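Local coordinates for Asp/Glu-specific dipeptidyl-peptidase (Flavobacterium psychrophilum, PDB 5JXF), which removes dipeptides from the N-terminus of oligopeptides as a serine peptidase of family S46, strictly preferring Asp or Glu at the P1 position, at residues Q438-R443 / A521-I526; K502-D507 / K512-G517. All blocks are in the same frame, centred on the assembly; numbering follows the deposited sequence.

Contact 1. Residues Q438-R443 / A521-I526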
ATOM      1  N   GLN A 438     -38.676  15.800 -41.146  1.00 85.28           N
ATOM      2  CA  GLN A 438     -37.459  16.470 -41.598  1.00 86.85           C
ATOM      3  C   GLN A 438     -36.442  16.544 -40.463  1.00 81.47           C
ATOM      4  O   GLN A 438     -35.238  16.437 -40.690  1.00 75.75           O
ATOM      5  CB  GLN A 438     -37.759  17.872 -42.137  1.00 83.98           C
ATOM      6  CG  GLN A 438     -36.740  18.345 -43.171  1.00 89.02           C
ATOM      7  CD  GLN A 438     -36.899  19.811 -43.553  1.00 98.18           C
ATOM      8  OE1 GLN A 438     -37.425  20.621 -42.785  1.00 97.31           O
ATOM      9  NE2 GLN A 438     -36.439  20.158 -44.749  1.00101.36           N
ATOM     10  N   ALA A 439     -36.942  16.733 -39.246  1.00 79.17           N
ATOM     11  CA  ALA A 439     -36.103  16.737 -38.061  1.00 77.61           C
ATOM     12  C   ALA A 439     -35.502  15.349 -37.838  1.00 81.30           C
ATOM     13  O   ALA A 439     -34.337  15.219 -37.456  1.00 73.91           O
ATOM     14  CB  ALA A 439     -36.902  17.178 -36.850  1.00 71.61           C
ATOM     15  N   PHE A 440     -36.308  14.318 -38.086  1.00 87.14           N
ATOM     16  CA  PHE A 440     -35.855  12.934 -37.988  1.00 84.20           C
ATOM     17  C   PHE A 440     -34.647  12.688 -38.883  1.00 81.15           C
ATOM     18  O   PHE A 440     -33.583  12.268 -38.421  1.00 75.85           O
ATOM     19  CB  PHE A 440     -36.991  11.966 -38.357  1.00 85.70           C
ATOM     20  CG  PHE A 440     -36.560  10.527 -38.447  1.00 90.39           C
ATOM     21  CD1 PHE A 440     -36.509   9.733 -37.312  1.00 89.47           C
ATOM     22  CD2 PHE A 440     -36.203   9.965 -39.667  1.00 91.79           C
ATOM     23  CE1 PHE A 440     -36.105   8.408 -37.392  1.00 89.75           C
ATOM     24  CE2 PHE A 440     -35.798   8.644 -39.751  1.00 90.71           C
ATOM     25  CZ  PHE A 440     -35.752   7.864 -38.614  1.00 89.34           C
ATOM     26  N   ASN A 441     -34.826  12.958 -40.171  1.00 81.91           N
ATOM     27  CA  ASN A 441     -33.789  12.709 -41.157  1.00 82.95           C
ATOM     28  C   ASN A 441     -32.573  13.611 -40.991  1.00 84.51           C
ATOM     29  O   ASN A 441     -31.475  13.251 -41.411  1.00 81.00           O
ATOM     30  CB  ASN A 441     -34.359  12.862 -42.563  1.00 83.16           C
ATOM     31  CG  ASN A 441     -35.364  11.780 -42.906  1.00 89.24           C
ATOM     32  OD1 ASN A 441     -35.159  10.599 -42.602  1.00 93.43           O
ATOM     33  ND2 ASN A 441     -36.460  12.176 -43.545  1.00 91.08           N
ATOM     34  N   ASP A 442     -32.761  14.780 -40.389  1.00 83.41           N
ATOM     35  CA  ASP A 442     -31.631  15.653 -40.096  1.00 81.98           C
ATOM     36  C   ASP A 442     -30.764  15.032 -39.002  1.00 82.57           C
ATOM     37  O   ASP A 442     -29.543  14.895 -39.154  1.00 79.22           O
ATOM     38  CB  ASP A 442     -32.109  17.050 -39.682  1.00 82.71           C
ATOM     39  CG  ASP A 442     -32.314  17.973 -40.875  1.00 88.87           C
ATOM     40  OD1 ASP A 442     -31.555  17.847 -41.860  1.00 95.26           O
ATOM     41  OD2 ASP A 442     -33.235  18.815 -40.835  1.00 84.69           O
ATOM     42  N   ARG A 443     -31.405  14.639 -37.905  1.00 85.88           N
ATOM     43  CA  ARG A 443     -30.682  14.070 -36.776  1.00 83.77           C
ATOM     44  C   ARG A 443     -30.280  12.615 -37.022  1.00 79.82           C
ATOM     45  O   ARG A 443     -29.371  12.102 -36.364  1.00 73.30           O
ATOM     46  CB  ARG A 443     -31.514  14.197 -35.502  1.00 80.97           C
ATOM     47  CG  ARG A 443     -31.703  15.645 -35.082  1.00 79.62           C
ATOM     48  CD  ARG A 443     -32.438  15.782 -33.763  1.00 86.59           C
ATOM     49  NE  ARG A 443     -32.660  17.189 -33.428  1.00 94.70           N
ATOM     50  CZ  ARG A 443     -33.385  17.612 -32.397  1.00 93.26           C
ATOM     51  NH1 ARG A 443     -33.968  16.736 -31.585  1.00 86.66           N
ATOM     52  NH2 ARG A 443     -33.532  18.915 -32.179  1.00 96.68           N
ATOM     53  N   ALA A 521     -40.459   3.300 -42.901  1.00102.88           N
ATOM     54  CA  ALA A 521     -39.650   2.146 -43.371  1.00104.09           C
ATOM     55  C   ALA A 521     -38.347   1.875 -42.586  1.00101.86           C
ATOM     56  O   ALA A 521     -38.158   0.794 -42.026  1.00104.25           O
ATOM     57  CB  ALA A 521     -39.323   2.321 -44.853  1.00104.44           C
ATOM     58  N   VAL A 522     -37.462   2.877 -42.575  1.00 98.16           N
ATOM     59  CA  VAL A 522     -36.295   2.954 -41.684  1.00 98.06           C
ATOM     60  C   VAL A 522     -36.713   2.735 -40.234  1.00 95.19           C
ATOM     61  O   VAL A 522     -36.080   1.972 -39.514  1.00 92.76           O
ATOM     62  CB  VAL A 522     -35.575   4.336 -41.795  1.00 95.93           C
ATOM     63  CG1 VAL A 522     -34.784   4.641 -40.526  1.00 90.33           C
ATOM     64  CG2 VAL A 522     -34.683   4.394 -43.024  1.00 98.39           C
ATOM     65  N   LEU A 523     -37.787   3.400 -39.810  1.00 95.44           N
ATOM     66  CA  LEU A 523     -38.290   3.242 -38.441  1.00 97.76           C
ATOM     67  C   LEU A 523     -38.867   1.854 -38.171  1.00100.58           C
ATOM     68  O   LEU A 523     -38.911   1.402 -37.023  1.00100.76           O
ATOM     69  CB  LEU A 523     -39.351   4.304 -38.111  1.00 95.96           C
ATOM     70  CG  LEU A 523     -38.828   5.681 -37.694  1.00 92.02           C
ATOM     71  CD1 LEU A 523     -39.980   6.658 -37.442  1.00 90.14           C
ATOM     72  CD2 LEU A 523     -37.926   5.552 -36.472  1.00 86.72           C
ATOM     73  N   LYS A 524     -39.311   1.178 -39.226  1.00 98.48           N
ATOM     74  CA  LYS A 524     -39.788  -0.191 -39.084  1.00 97.84           C
ATOM     75  C   LYS A 524     -38.671  -1.200 -39.366  1.00 93.43           C
ATOM     76  O   LYS A 524     -38.695  -2.310 -38.834  1.00 90.50           O
ATOM     77  CB  LYS A 524     -40.994  -0.442 -39.988  1.00103.00           C
ATOM     78  CG  LYS A 524     -42.058   0.651 -39.883  1.00109.80           C
ATOM     79  CD  LYS A 524     -42.551   0.801 -38.443  1.00108.36           C
ATOM     80  CE  LYS A 524     -43.398   2.052 -38.256  1.00105.87           C
ATOM     81  NZ  LYS A 524     -43.348   2.558 -36.853  1.00107.97           N
ATOM     82  N   LYS A 525     -37.699  -0.813 -40.191  1.00 94.10           N
ATOM     83  CA  LYS A 525     -36.485  -1.603 -40.328  1.00 97.93           C
ATOM     84  C   LYS A 525     -35.830  -1.744 -38.955  1.00100.34           C
ATOM     85  O   LYS A 525     -35.458  -2.840 -38.533  1.00100.96           O
ATOM     86  CB  LYS A 525     -35.508  -0.963 -41.322  1.00 94.67           C
ATOM     87  CG  LYS A 525     -35.780  -1.257 -42.797  1.00 95.20           C
ATOM     88  CD  LYS A 525     -34.547  -0.979 -43.668  1.00 94.98           C
ATOM     89  CE  LYS A 525     -34.424   0.487 -44.059  1.00 95.74           C
ATOM     90  NZ  LYS A 525     -33.327   0.720 -45.053  1.00 95.91           N
ATOM     91  N   ILE A 526     -35.706  -0.616 -38.264  1.00102.50           N
ATOM     92  CA  ILE A 526     -35.119  -0.563 -36.928  1.00101.52           C
ATOM     93  C   ILE A 526     -35.946  -1.385 -35.932  1.00 96.49           C
ATOM     94  O   ILE A 526     -35.397  -2.056 -35.062  1.00 92.89           O
ATOM     95  CB  ILE A 526     -34.983   0.917 -36.440  1.00 90.29           C
ATOM     96  CG1 ILE A 526     -33.984   1.683 -37.307  1.00 90.07           C
ATOM     97  CG2 ILE A 526     -34.523   0.995 -34.997  1.00 89.57           C
ATOM     98  CD1 ILE A 526     -33.935   3.169 -37.006  1.00 91.44           C
TER

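Contact 2. Residues K502-D507 / K512-G517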
ATOM      1  N   LYS A 502     -26.865 -10.862 -35.800  1.00113.16           N
ATOM      2  CA  LYS A 502     -27.297 -10.146 -36.975  1.00110.85           C
ATOM      3  C   LYS A 502     -28.189  -8.979 -36.605  1.00109.82           C
ATOM      4  O   LYS A 502     -29.072  -8.579 -37.367  1.00112.71           O
ATOM      5  CB  LYS A 502     -27.982 -11.121 -37.933  1.00112.69           C
ATOM      6  CG  LYS A 502     -27.083 -11.356 -39.251  1.00100.80           C
ATOM      7  CD  LYS A 502     -27.125 -10.089 -40.042  1.00 97.69           C
ATOM      8  CE  LYS A 502     -26.643 -10.374 -41.505  1.00 95.61           C
ATOM      9  NZ  LYS A 502     -27.072  -9.101 -42.182  1.00 92.43           N
ATOM     10  N   SER A 503     -27.946  -8.457 -35.407  1.00108.56           N
ATOM     11  CA  SER A 503     -28.200  -7.051 -35.173  1.00103.18           C
ATOM     12  C   SER A 503     -27.270  -6.358 -36.134  1.00102.54           C
ATOM     13  O   SER A 503     -26.143  -6.803 -36.364  1.00101.62           O
ATOM     14  CB  SER A 503     -27.920  -6.608 -33.737  1.00101.53           C
ATOM     15  OG  SER A 503     -27.890  -5.190 -33.648  1.00101.29           O
ATOM     16  N   LYS A 504     -27.757  -5.269 -36.702  1.00104.93           N
ATOM     17  CA  LYS A 504     -27.049  -4.580 -37.757  1.00102.91           C
ATOM     18  C   LYS A 504     -26.399  -3.343 -37.110  1.00 98.01           C
ATOM     19  O   LYS A 504     -25.906  -2.428 -37.768  1.00 97.02           O
ATOM     20  CB  LYS A 504     -28.037  -4.314 -38.917  1.00104.79           C
ATOM     21  CG  LYS A 504     -27.727  -3.191 -39.895  1.00107.64           C
ATOM     22  CD  LYS A 504     -28.145  -3.504 -41.351  1.00110.46           C
ATOM     23  CE  LYS A 504     -29.336  -4.427 -41.473  1.00108.84           C
ATOM     24  NZ  LYS A 504     -29.426  -4.946 -42.866  1.00110.66           N
ATOM     25  N   LEU A 505     -26.354  -3.378 -35.778  1.00 96.17           N
ATOM     26  CA  LEU A 505     -25.699  -2.343 -34.985  1.00 90.88           C
ATOM     27  C   LEU A 505     -24.240  -2.711 -34.710  1.00 92.49           C
ATOM     28  O   LEU A 505     -23.455  -1.864 -34.278  1.00 92.99           O
ATOM     29  CB  LEU A 505     -26.446  -2.119 -33.664  1.00 90.50           C
ATOM     30  CG  LEU A 505     -27.910  -1.662 -33.770  1.00 90.87           C
ATOM     31  CD1 LEU A 505     -28.480  -1.213 -32.426  1.00 91.25           C
ATOM     32  CD2 LEU A 505     -28.071  -0.565 -34.811  1.00 89.29           C
ATOM     33  N   VAL A 506     -23.873  -3.969 -34.966  1.00 92.18           N
ATOM     34  CA  VAL A 506     -22.493  -4.415 -34.758  1.00 90.87           C
ATOM     35  C   VAL A 506     -21.516  -3.768 -35.743  1.00 85.07           C
ATOM     36  O   VAL A 506     -20.370  -3.509 -35.401  1.00 77.70           O
ATOM     37  CB  VAL A 506     -22.357  -5.965 -34.864  1.00 86.70           C
ATOM     38  CG1 VAL A 506     -23.169  -6.658 -33.777  1.00 86.56           C
ATOM     39  CG2 VAL A 506     -22.759  -6.463 -36.249  1.00 86.82           C
ATOM     40  N   ASP A 507     -21.986  -3.486 -36.955  1.00 88.38           N
ATOM     41  CA  ASP A 507     -21.117  -3.050 -38.046  1.00 90.60           C
ATOM     42  C   ASP A 507     -21.583  -1.710 -38.634  1.00 87.99           C
ATOM     43  O   ASP A 507     -22.781  -1.425 -38.674  1.00 88.46           O
ATOM     44  CB  ASP A 507     -21.073  -4.148 -39.115  1.00 97.60           C
ATOM     45  CG  ASP A 507     -20.271  -3.759 -40.339  1.00102.36           C
ATOM     46  OD1 ASP A 507     -19.397  -2.873 -40.235  1.00103.28           O
ATOM     47  OD2 ASP A 507     -20.501  -4.368 -41.406  1.00107.41           O
ATOM     48  N   LYS A 512     -25.474   1.761 -41.497  1.00 90.06           N
ATOM     49  CA  LYS A 512     -25.918   2.685 -42.548  1.00 88.46           C
ATOM     50  C   LYS A 512     -27.111   2.120 -43.343  1.00 90.10           C
ATOM     51  O   LYS A 512     -28.028   2.859 -43.727  1.00 85.20           O
ATOM     52  CB  LYS A 512     -24.768   3.002 -43.514  1.00 86.41           C
ATOM     53  CG  LYS A 512     -23.674   3.929 -42.984  1.00 84.95           C
ATOM     54  CD  LYS A 512     -22.574   4.069 -44.040  1.00 86.46           C
ATOM     55  CE  LYS A 512     -21.454   4.997 -43.609  1.00 84.04           C
ATOM     56  NZ  LYS A 512     -20.337   5.001 -44.603  1.00 85.02           N
ATOM     57  N   ALA A 513     -27.085   0.812 -43.591  1.00 91.29           N
ATOM     58  CA  ALA A 513     -28.117   0.151 -44.383  1.00 96.06           C
ATOM     59  C   ALA A 513     -29.450   0.147 -43.645  1.00 98.87           C
ATOM     60  O   ALA A 513     -30.514   0.272 -44.259  1.00100.45           O
ATOM     61  CB  ALA A 513     -27.694  -1.277 -44.726  1.00 97.01           C
ATOM     62  N   LEU A 514     -29.378  -0.001 -42.325  1.00 95.24           N
ATOM     63  CA  LEU A 514     -30.563   0.000 -41.481  1.00 94.03           C
ATOM     64  C   LEU A 514     -31.271   1.354 -41.540  1.00 94.45           C
ATOM     65  O   LEU A 514     -32.495   1.424 -41.458  1.00 96.78           O
ATOM     66  CB  LEU A 514     -30.183  -0.337 -40.040  1.00 89.92           C
ATOM     67  CG  LEU A 514     -31.294  -0.635 -39.032  1.00 91.22           C
ATOM     68  CD1 LEU A 514     -32.022  -1.928 -39.386  1.00 93.65           C
ATOM     69  CD2 LEU A 514     -30.712  -0.703 -37.629  1.00 92.27           C
ATOM     70  N   LEU A 515     -30.488   2.418 -41.700  1.00 91.68           N
ATOM     71  CA  LEU A 515     -31.005   3.787 -41.669  1.00 89.83           C
ATOM     72  C   LEU A 515     -31.063   4.409 -43.069  1.00 90.17           C
ATOM     73  O   LEU A 515     -31.141   5.631 -43.223  1.00 88.54           O
ATOM     74  CB  LEU A 515     -30.153   4.649 -40.732  1.00 83.52           C
ATOM     75  CG  LEU A 515     -30.373   4.489 -39.221  1.00 86.65           C
ATOM     76  CD1 LEU A 515     -30.130   3.069 -38.715  1.00 89.23           C
ATOM     77  CD2 LEU A 515     -29.500   5.472 -38.457  1.00 86.62           C
ATOM     78  N   SER A 516     -31.028   3.554 -44.085  1.00 90.34           N
ATOM     79  CA  SER A 516     -31.056   3.998 -45.469  1.00 94.52           C
ATOM     80  C   SER A 516     -32.495   4.075 -45.967  1.00 97.52           C
ATOM     81  O   SER A 516     -33.196   3.064 -46.006  1.00100.04           O
ATOM     82  CB  SER A 516     -30.234   3.048 -46.344  1.00 97.20           C
ATOM     83  OG  SER A 516     -29.966   3.613 -47.613  1.00 99.73           O
ATOM     84  N   GLY A 517     -32.936   5.276 -46.333  1.00 98.28           N
ATOM     85  CA  GLY A 517     -34.280   5.466 -46.858  1.00102.19           C
ATOM     86  C   GLY A 517     -35.093   6.563 -46.190  1.00102.78           C
ATOM     87  O   GLY A 517     -34.558   7.385 -45.445  1.00100.90           O
TER

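Contact 1. Residues Q438-R443 / A521-I526
Two helices of the helical part of this S46 peptidase, 437-450 and 519-528, meet here through one aromatic ring: F440 reaches out from the first and lands on V522 and L523 of the second. The backbones stay well apart, with the CA atoms of F440 and L523 10.0 Å from each other, a distance that F440 bridges with its long side chain. F440 holds CG anti to its backbone N (chi1 173°), which sends the ring away from its own helix with the CE1 and CZ end leading. That end meets two different surfaces. CG1 of V522 lies 3.9 Å from CZ, at the ring edge, near its plane. CD2 of L523 comes nearer, 3.5 Å from CE1, and approaches obliquely, while CG of the same leucine is 3.9 Å from CE1. With chi1 at -82°, CG of L523 lies beside the backbone N, and this brings the isobutyl end over to the ring although CB leaves the helix to one side. The contact is wholly apolar; valine and leucine offer methyl groups of different reach to one ring, and the area buried is a modest 120 Å². F440 also touches A519, which widens the same helix-helix contact. Helix 417-435 adds F432 against L523 and V431 against A439, while I526 packs on L514 of helix 508-514.

Contact 2. Residues K502-D507 / K512-G517
K504 lays the carbon chain of its side chain across L514, and this belongs to the tighter part of the packing between the loop 502-507 and the end of helix 508-514. CG of K504 sits 3.8 Å from CB of L514. Bends at chi2 and chi3 (30° at the latter) fold the chain over the helix end instead of letting it run straight out. Deeper in, the methyl CD2 of L505 meets CD2 of L514 at 3.9 Å; both leucines are buried, and L505 continues onto L421 and L425 of helix 417-435. The outer side is looser: CB of A513 lies 4.1 Å from CD of K504, and K512 directs its CB away from the loop. Lysine suits the boundary, since its methylenes cover leucine, probably leaving the amino group near solvent. The loop is shaped by an ST turn, in which OG of S503 accepts from N of L505 at 3.2 Å; the carboxylate of D529 is hydrogen-bonded to OG of S503 through OD1 and to N of K504 through OD2. D507, at the N-cap of helix 508-514, caps N of A509 with OD1 through a weak hydrogen bond, and the arrangement is that of a loop folded back over the short helix it leads into.

Contact 1 joins helices distant in sequence, whereas contact 2 is local, nested inside the chain loop that contact 1 closes; their centres lie about 12 Å apart. The first is a buried meeting of an aromatic ring with aliphatic branches. The second is only partly buried, with a leucine-leucine contact inside and lysine methylenes laid over the same L514 outside. Both lean on helix 417-435, through L523 in contact 1 and L505 in contact 2. NZ of K525 probably hydrogen-bonds to O of S516 and O of A513, tying helix 519-528 to carbonyls in the last turn of helix 508-514 and just past it. Both lie away from the dipeptide pocket and the probable charge-relay residues.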